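PDB 3MPX: FYVE, RhoGEF and PH domain-containing protein 5 from Homo sapiens, which activates the small GTPase CDC42 by exchanging bound GDP for GTP, and mediates CDC42 activation by VEGF. Local coordinates for residues V109-E114 and Y194-G199; E136-L139 and R143-A146; Q175-L180 and K206-A211. All blocks are in the same frame, centred on the assembly; numbering follows the deposited sequence.

Contact 1 of 3, residues V109-E114 and Y194-G199; sequences VFLARE and YDNTQG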
loop_
_atom_site.group_PDB
_atom_site.type_symbol
_atom_site.label_atom_id
_atom_site.label_comp_id
_atom_site.label_asym_id
_atom_site.label_seq_id
_atom_site.Cartn_x
_atom_site.Cartn_y
_atom_site.Cartn_z
ATOM N N VAL A 109 -10.189 15.942 -11.429
ATOM C CA VAL A 109 -10.815 15.824 -10.115
ATOM C C VAL A 109 -9.709 15.889 -9.037
ATOM O O VAL A 109 -9.937 16.461 -7.973
ATOM C CB VAL A 109 -11.627 14.512 -10.001
ATOM C CG1 VAL A 109 -12.012 14.191 -8.552
ATOM C CG2 VAL A 109 -12.848 14.528 -10.923
ATOM N N PHE A 110 -8.520 15.325 -9.313
ATOM C CA PHE A 110 -7.419 15.364 -8.356
ATOM C C PHE A 110 -6.779 16.766 -8.306
ATOM O O PHE A 110 -6.605 17.315 -7.220
ATOM C CB PHE A 110 -6.388 14.259 -8.641
ATOM C CG PHE A 110 -6.959 12.861 -8.581
ATOM C CD1 PHE A 110 -6.927 12.130 -7.403
ATOM C CD2 PHE A 110 -7.518 12.266 -9.713
ATOM C CE1 PHE A 110 -7.447 10.829 -7.351
ATOM C CE2 PHE A 110 -8.028 10.962 -9.661
ATOM C CZ PHE A 110 -7.999 10.259 -8.477
ATOM N N LEU A 111 -6.484 17.345 -9.477
ATOM C CA LEU A 111 -5.909 18.682 -9.693
ATOM C C LEU A 111 -6.688 19.781 -8.967
ATOM O O LEU A 111 -6.095 20.723 -8.416
ATOM C CB LEU A 111 -5.941 19.025 -11.194
ATOM C CG LEU A 111 -5.120 18.203 -12.167
ATOM C CD1 LEU A 111 -5.384 18.680 -13.567
ATOM C CD2 LEU A 111 -3.624 18.309 -11.883
ATOM N N ALA A 112 -8.020 19.682 -9.011
ATOM C CA ALA A 112 -8.931 20.644 -8.398
ATOM C C ALA A 112 -8.793 20.662 -6.856
ATOM O O ALA A 112 -9.157 21.653 -6.212
ATOM C CB ALA A 112 -10.359 20.292 -8.790
ATOM N N ARG A 113 -8.256 19.551 -6.292
ATOM C CA ARG A 113 -8.132 19.279 -4.879
ATOM C C ARG A 113 -6.665 19.287 -4.383
ATOM O O ARG A 113 -6.227 18.360 -3.705
ATOM C CB ARG A 113 -8.845 17.950 -4.572
ATOM C CG ARG A 113 -10.355 18.081 -4.651
ATOM C CD ARG A 113 -11.065 16.833 -5.129
ATOM N NE ARG A 113 -12.530 16.975 -5.095
ATOM C CZ ARG A 113 -13.276 17.380 -6.123
ATOM N NH1 ARG A 113 -14.589 17.485 -5.996
ATOM N NH2 ARG A 113 -12.711 17.691 -7.282
ATOM N N GLU A 114 -5.923 20.369 -4.657
ATOM C CA GLU A 114 -4.550 20.484 -4.170
ATOM C C GLU A 114 -4.561 20.668 -2.640
ATOM O O GLU A 114 -3.870 19.931 -1.945
ATOM C CB GLU A 114 -3.804 21.615 -4.884
ATOM C CG GLU A 114 -2.300 21.561 -4.692
ATOM C CD GLU A 114 -1.541 22.610 -5.478
ATOM O OE1 GLU A 114 -1.545 23.791 -5.061
ATOM O OE2 GLU A 114 -0.959 22.251 -6.529
ATOM N N TYR A 194 -4.173 13.338 -20.764
ATOM C CA TYR A 194 -2.828 12.760 -20.559
ATOM C C TYR A 194 -2.008 13.755 -19.739
ATOM O O TYR A 194 -1.259 13.353 -18.849
ATOM C CB TYR A 194 -2.130 12.475 -21.905
ATOM C CG TYR A 194 -0.734 11.886 -21.789
ATOM C CD1 TYR A 194 -0.520 10.514 -21.913
ATOM C CD2 TYR A 194 0.382 12.706 -21.628
ATOM C CE1 TYR A 194 0.761 9.969 -21.820
ATOM C CE2 TYR A 194 1.667 12.174 -21.541
ATOM C CZ TYR A 194 1.849 10.804 -21.609
ATOM O OH TYR A 194 3.117 10.290 -21.506
ATOM N N ASP A 195 -2.182 15.055 -20.041
ATOM C CA ASP A 195 -1.543 16.177 -19.372
ATOM C C ASP A 195 -1.996 16.275 -17.923
ATOM O O ASP A 195 -1.152 16.289 -17.017
ATOM C CB ASP A 195 -1.816 17.478 -20.138
ATOM C CG ASP A 195 -0.757 17.803 -21.178
ATOM O OD1 ASP A 195 -0.233 16.853 -21.821
ATOM O OD2 ASP A 195 -0.432 19.003 -21.339
ATOM N N ASN A 196 -3.321 16.303 -17.712
ATOM C CA ASN A 196 -3.959 16.359 -16.394
ATOM C C ASN A 196 -3.595 15.168 -15.508
ATOM O O ASN A 196 -3.421 15.369 -14.300
ATOM C CB ASN A 196 -5.475 16.440 -16.547
ATOM C CG ASN A 196 -5.971 17.746 -17.112
ATOM O OD1 ASN A 196 -5.212 18.696 -17.352
ATOM N ND2 ASN A 196 -7.269 17.816 -17.331
ATOM N N THR A 197 -3.482 13.934 -16.106
ATOM C CA THR A 197 -3.120 12.692 -15.402
ATOM C C THR A 197 -1.687 12.842 -14.856
ATOM O O THR A 197 -1.438 12.496 -13.704
ATOM C CB THR A 197 -3.346 11.442 -16.295
ATOM O OG1 THR A 197 -4.720 11.381 -16.692
ATOM C CG2 THR A 197 -2.982 10.129 -15.589
ATOM N N GLN A 198 -0.775 13.411 -15.674
ATOM C CA GLN A 198 0.609 13.696 -15.314
ATOM C C GLN A 198 0.657 14.677 -14.125
ATOM O O GLN A 198 1.415 14.454 -13.172
ATOM C CB GLN A 198 1.353 14.281 -16.520
ATOM C CG GLN A 198 1.932 13.227 -17.444
ATOM C CD GLN A 198 2.558 13.803 -18.692
ATOM O OE1 GLN A 198 1.979 14.650 -19.393
ATOM N NE2 GLN A 198 3.712 13.262 -19.057
ATOM N N GLY A 199 -0.172 15.721 -14.197
ATOM C CA GLY A 199 -0.317 16.746 -13.174
ATOM C C GLY A 199 -0.843 16.192 -11.870
ATOM O O GLY A 199 -0.331 16.541 -10.804
#
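L111 carries this contact. It reaches across to N196 and G199, and the backbones come nearest at L111 and G199, with 6.9 Å from CA to CA. At the start, the V109 carbonyl O accepts a bond from R113 NH2 at 3.1 Å, in the carbonyl plane on a lone pair. F110 points its ring to A200 and I204 of helix 192-214, and meets Y176 edge-to-face. L111 follows, with CG anti to its carbonyl carbon (chi1 -64°). This torsion, with an extended chi2, carries the methyls to helix 192-214. CD1 rests on the N196 side chain, 3.7 Å from N196 CG, and the two side chains cross at about a right angle. CD2 lies against the backbone, 3.5 Å from G199 C. Replacing L111 by an alanine removes both methyls and would probably open a gap over G199 and leave N196 without its apolar neighbour. Both segments belong to the all-helical DH domain, the exchange module of Dbl-family RhoGEFs, where the short helix 108-111 packs on helix 192-214. R113 N closes the turn on F110 O at 2.9 Å. The R113 side chain packs on helix 66-98, while E114 touches L203.

Contact 2 of 3, residues E136-L139 and R143-A146; sequences ENCL and RLAA
L144 sets its methyl CD2 against two residues of helix 117-138, N137 and C138. Its CG stands anti to the backbone N (chi1 -167°). A chi2 of 76° turns CD1 aside and leaves CD2 extended, anti to CA, to reach the preceding helix. CD2 lies 3.6 Å from N137 CB and 3.8 Å from C138 SG. The two partners sit at roughly a right angle to each other around this methyl. N137 offers its CB to the leucine, not its amide. C138 holds SG anti to its carbonyl carbon (chi1 -81°), beside the backbone N. In this position the sulfur also comes alongside the L144 backbone, 3.7 Å from L144 O. This is contact by packing.

The two segments lie on consecutive helices, 117-138 and 142-152, at one end of the elongated DH helical bundle. Only three residues separate the segments, and the chain turns sharply between them. The L139 amide bonds to E136 O at 3.2 Å. At the start of the second helix, L144 N is bonded to S141 OG.

A145 meets C138 next to L144, at the backbone. Its CB lies 3.6 Å from C138 O, so a methyl meets a carbonyl oxygen here. The two CB atoms, C138 CB and A145 CB, are 4.3 Å apart. C138 and A145 are also the nearest pair of the backbones, at 4.5 Å between CA atoms. Helix 21-59 lies against the second segment: L144 also packs on V52 and M59, and R143 NE forms a salt bridge with D58 OD2.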
loop_
_atom_site.group_PDB
_atom_site.type_symbol
_atom_site.label_atom_id
_atom_site.label_comp_id
_atom_site.label_asym_id
_atom_site.label_seq_id
_atom_site.Cartn_x
_atom_site.Cartn_y
_atom_site.Cartn_z
ATOM N N GLU A 136 1.016 4.225 23.679
ATOM C CA GLU A 136 1.730 4.563 24.910
ATOM C C GLU A 136 0.748 5.036 25.956
ATOM O O GLU A 136 0.745 4.489 27.058
ATOM C CB GLU A 136 2.803 5.640 24.675
ATOM N N ASN A 137 -0.126 6.001 25.599
ATOM C CA ASN A 137 -1.103 6.584 26.511
ATOM C C ASN A 137 -2.246 5.623 26.872
ATOM O O ASN A 137 -2.990 5.899 27.812
ATOM C CB ASN A 137 -1.646 7.910 25.968
ATOM C CG ASN A 137 -0.872 9.139 26.411
ATOM O OD1 ASN A 137 0.312 9.330 26.080
ATOM N ND2 ASN A 137 -1.556 10.035 27.123
ATOM N N CYS A 138 -2.364 4.490 26.174
ATOM C CA CYS A 138 -3.372 3.481 26.506
ATOM C C CYS A 138 -2.930 2.625 27.709
ATOM O O CYS A 138 -3.780 2.198 28.496
ATOM C CB CYS A 138 -3.718 2.625 25.293
ATOM S SG CYS A 138 -4.907 3.410 24.167
ATOM N N LEU A 139 -1.601 2.435 27.875
ATOM C CA LEU A 139 -0.969 1.656 28.940
ATOM C C LEU A 139 -1.218 2.207 30.362
ATOM O O LEU A 139 -0.893 1.523 31.337
ATOM C CB LEU A 139 0.562 1.555 28.720
ATOM C CG LEU A 139 1.121 1.060 27.371
ATOM C CD1 LEU A 139 2.615 1.251 27.335
ATOM C CD2 LEU A 139 0.799 -0.404 27.106
ATOM N N ARG A 143 -9.698 4.944 30.216
ATOM C CA ARG A 143 -10.626 5.614 29.290
ATOM C C ARG A 143 -10.120 5.577 27.820
ATOM O O ARG A 143 -10.902 5.265 26.916
ATOM C CB ARG A 143 -10.866 7.068 29.753
ATOM C CG ARG A 143 -11.970 7.824 29.024
ATOM C CD ARG A 143 -13.364 7.329 29.371
ATOM N NE ARG A 143 -14.326 7.595 28.304
ATOM C CZ ARG A 143 -14.388 6.912 27.163
ATOM N NH1 ARG A 143 -13.518 5.944 26.912
ATOM N NH2 ARG A 143 -15.291 7.224 26.244
ATOM N N LEU A 144 -8.834 5.920 27.582
ATOM C CA LEU A 144 -8.292 5.873 26.232
ATOM C C LEU A 144 -8.163 4.404 25.784
ATOM O O LEU A 144 -8.499 4.088 24.631
ATOM C CB LEU A 144 -6.952 6.618 26.119
ATOM C CG LEU A 144 -6.450 6.884 24.681
ATOM C CD1 LEU A 144 -7.206 8.002 24.031
ATOM C CD2 LEU A 144 -4.971 7.207 24.668
ATOM N N ALA A 145 -7.754 3.497 26.715
ATOM C CA ALA A 145 -7.656 2.078 26.411
ATOM C C ALA A 145 -9.023 1.533 26.000
ATOM O O ALA A 145 -9.113 0.890 24.966
ATOM C CB ALA A 145 -7.097 1.313 27.588
ATOM N N ALA A 146 -10.088 1.904 26.725
ATOM C CA ALA A 146 -11.477 1.524 26.460
ATOM C C ALA A 146 -11.908 1.994 25.081
ATOM O O ALA A 146 -12.652 1.273 24.423
ATOM C CB ALA A 146 -12.402 2.113 27.520
#

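Contact 3 of 3, residues Q175-L180 and K206-A211; sequences QYQVLL and KVTDRA
Q177 and T208 meet because their torsions send two polar groups at each other from opposite directions. Q177 has CG anti to its carbonyl carbon (chi1 -80°) and an extended chain beyond it, so its amide stands well out from its helix. T208 has OG1 between the backbone N and the carbonyl carbon (chi1 54°), while CG2 is anti to the carbonyl carbon. The result is one hydrogen bond, in which T208 OG1 donates to Q177 OE1 at 2.7 Å. The C=O...donor angle is 126°, but the hydroxyl sits above the carbonyl plane. It does not lie on a lone pair.

The methyl of T208 joins in. Its CG2 lies 3.7 Å from Q177 OE1 and 3.9 Å from Q177 NE2, so the threonine meets the amide with both branches. The helices keep some distance at this level: the nearest CA atoms, Q177 CA and T208 CA, are 9.1 Å apart, and the long glutamine spans that space.

The two helices, 162-184 and 192-214, are neighbours in the core of the DH domain. The sequence around Q177 is consistent with conserved region 3 of Dbl-family DH domains, which in relatives lies on the GTPase-binding side together with the first long helix. Here that helix, 21-59, receives L179, and Y176 OH bonds to E34 of it.

T208 OG1 is also hydrogen-bonded to I204 O, one turn earlier. With one proton to give, the hydroxyl can serve both oxygens only by sharing it or by alternating between them. The rest of T208 packs on L173 and F174, and Q177 also touches I204. V207 touches F117 and H120 of helix 117-138.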
loop_
_atom_site.group_PDB
_atom_site.type_symbol
_atom_site.label_atom_id
_atom_site.label_comp_id
_atom_site.label_asym_id
_atom_site.label_seq_id
_atom_site.Cartn_x
_atom_site.Cartn_y
_atom_site.Cartn_z
ATOM N N GLN A 175 -2.169 3.853 -4.263
ATOM C CA GLN A 175 -3.168 3.275 -5.140
ATOM C C GLN A 175 -3.499 4.231 -6.284
ATOM O O GLN A 175 -3.535 3.793 -7.435
ATOM C CB GLN A 175 -4.420 2.883 -4.344
ATOM C CG GLN A 175 -4.265 1.545 -3.585
ATOM C CD GLN A 175 -5.372 1.273 -2.589
ATOM O OE1 GLN A 175 -6.424 1.917 -2.577
ATOM N NE2 GLN A 175 -5.151 0.316 -1.710
ATOM N N TYR A 176 -3.679 5.545 -5.999
ATOM C CA TYR A 176 -3.939 6.538 -7.051
ATOM C C TYR A 176 -2.748 6.532 -8.034
ATOM O O TYR A 176 -2.959 6.446 -9.236
ATOM C CB TYR A 176 -4.111 7.943 -6.470
ATOM C CG TYR A 176 -5.352 8.202 -5.641
ATOM C CD1 TYR A 176 -6.572 7.611 -5.966
ATOM C CD2 TYR A 176 -5.341 9.145 -4.617
ATOM C CE1 TYR A 176 -7.726 7.884 -5.233
ATOM C CE2 TYR A 176 -6.489 9.427 -3.880
ATOM C CZ TYR A 176 -7.673 8.778 -4.176
ATOM O OH TYR A 176 -8.789 9.046 -3.429
ATOM N N GLN A 177 -1.502 6.532 -7.507
ATOM C CA GLN A 177 -0.259 6.435 -8.270
ATOM C C GLN A 177 -0.261 5.235 -9.202
ATOM O O GLN A 177 -0.077 5.425 -10.397
ATOM C CB GLN A 177 0.934 6.362 -7.326
ATOM C CG GLN A 177 1.338 7.733 -6.795
ATOM C CD GLN A 177 2.527 7.727 -5.860
ATOM O OE1 GLN A 177 3.210 8.746 -5.718
ATOM N NE2 GLN A 177 2.798 6.605 -5.174
ATOM N N VAL A 178 -0.552 4.018 -8.697
ATOM C CA VAL A 178 -0.565 2.824 -9.561
ATOM C C VAL A 178 -1.732 2.869 -10.576
ATOM O O VAL A 178 -1.505 2.589 -11.751
ATOM C CB VAL A 178 -0.464 1.438 -8.839
ATOM C CG1 VAL A 178 0.687 1.398 -7.853
ATOM C CG2 VAL A 178 -1.763 1.028 -8.158
ATOM N N LEU A 179 -2.946 3.247 -10.133
ATOM C CA LEU A 179 -4.116 3.330 -11.006
ATOM C C LEU A 179 -3.932 4.389 -12.084
ATOM O O LEU A 179 -4.203 4.108 -13.258
ATOM C CB LEU A 179 -5.400 3.632 -10.204
ATOM C CG LEU A 179 -6.121 2.441 -9.593
ATOM C CD1 LEU A 179 -6.639 2.773 -8.221
ATOM C CD2 LEU A 179 -7.284 2.020 -10.452
ATOM N N LEU A 180 -3.450 5.590 -11.691
ATOM C CA LEU A 180 -3.294 6.724 -12.587
ATOM C C LEU A 180 -2.207 6.507 -13.615
ATOM O O LEU A 180 -2.328 6.993 -14.755
ATOM C CB LEU A 180 -3.115 8.028 -11.808
ATOM C CG LEU A 180 -4.431 8.552 -11.175
ATOM C CD1 LEU A 180 -4.159 9.533 -10.098
ATOM C CD2 LEU A 180 -5.354 9.176 -12.223
ATOM N N LYS A 206 3.990 14.570 -4.682
ATOM C CA LYS A 206 4.402 15.620 -3.747
ATOM C C LYS A 206 3.959 15.197 -2.336
ATOM O O LYS A 206 4.736 15.327 -1.385
ATOM C CB LYS A 206 3.766 16.969 -4.126
ATOM C CG LYS A 206 4.708 17.970 -4.821
ATOM C CD LYS A 206 4.261 18.392 -6.248
ATOM C CE LYS A 206 2.944 19.167 -6.361
ATOM N NZ LYS A 206 2.489 19.366 -7.781
ATOM N N VAL A 207 2.754 14.593 -2.232
ATOM C CA VAL A 207 2.182 14.107 -0.971
ATOM C C VAL A 207 2.849 12.803 -0.496
ATOM O O VAL A 207 3.203 12.728 0.674
ATOM C CB VAL A 207 0.632 13.976 -1.015
ATOM C CG1 VAL A 207 0.065 13.714 0.377
ATOM C CG2 VAL A 207 -0.016 15.217 -1.613
ATOM N N THR A 208 2.993 11.779 -1.376
ATOM C CA THR A 208 3.598 10.469 -1.032
ATOM C C THR A 208 5.091 10.584 -0.706
ATOM O O THR A 208 5.629 9.749 0.026
ATOM C CB THR A 208 3.376 9.412 -2.119
ATOM O OG1 THR A 208 3.829 9.911 -3.369
ATOM C CG2 THR A 208 1.938 8.978 -2.224
ATOM N N ASP A 209 5.753 11.632 -1.216
ATOM C CA ASP A 209 7.155 11.878 -0.908
ATOM C C ASP A 209 7.331 11.956 0.607
ATOM O O ASP A 209 8.223 11.306 1.152
ATOM C CB ASP A 209 7.624 13.179 -1.560
ATOM C CG ASP A 209 8.076 13.028 -3.000
ATOM O OD1 ASP A 209 8.451 14.064 -3.616
ATOM O OD2 ASP A 209 8.011 11.878 -3.536
ATOM N N ARG A 210 6.407 12.677 1.280
ATOM C CA ARG A 210 6.366 12.878 2.722
ATOM C C ARG A 210 6.175 11.536 3.470
ATOM O O ARG A 210 6.765 11.334 4.530
ATOM C CB ARG A 210 5.282 13.916 3.087
ATOM N N ALA A 211 5.385 10.608 2.904
ATOM C CA ALA A 211 5.162 9.300 3.531
ATOM C C ALA A 211 6.492 8.520 3.634
ATOM O O ALA A 211 6.866 8.052 4.708
ATOM C CB ALA A 211 4.121 8.519 2.740
#

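From the N terminus, the chain first reaches contact 1 at 109-114. Contact 2 then opens and closes at once: segments 136-139 and 143-146 are separated by only three residues and lie inside the loop of contact 1. Contact 3 opens at 175-180. The chain returns at 194-199 to close contact 1, and at 206-211 to close contact 3, so these two cross. They share helix 192-214 and touch each other, for example T197 CG2 to L180 O. Together they tie helix 192-214 to helices 108-111 and 162-184. Contact 2 joins helices 117-138 and 142-152 far away, its centre about 41 Å from that of contact 1.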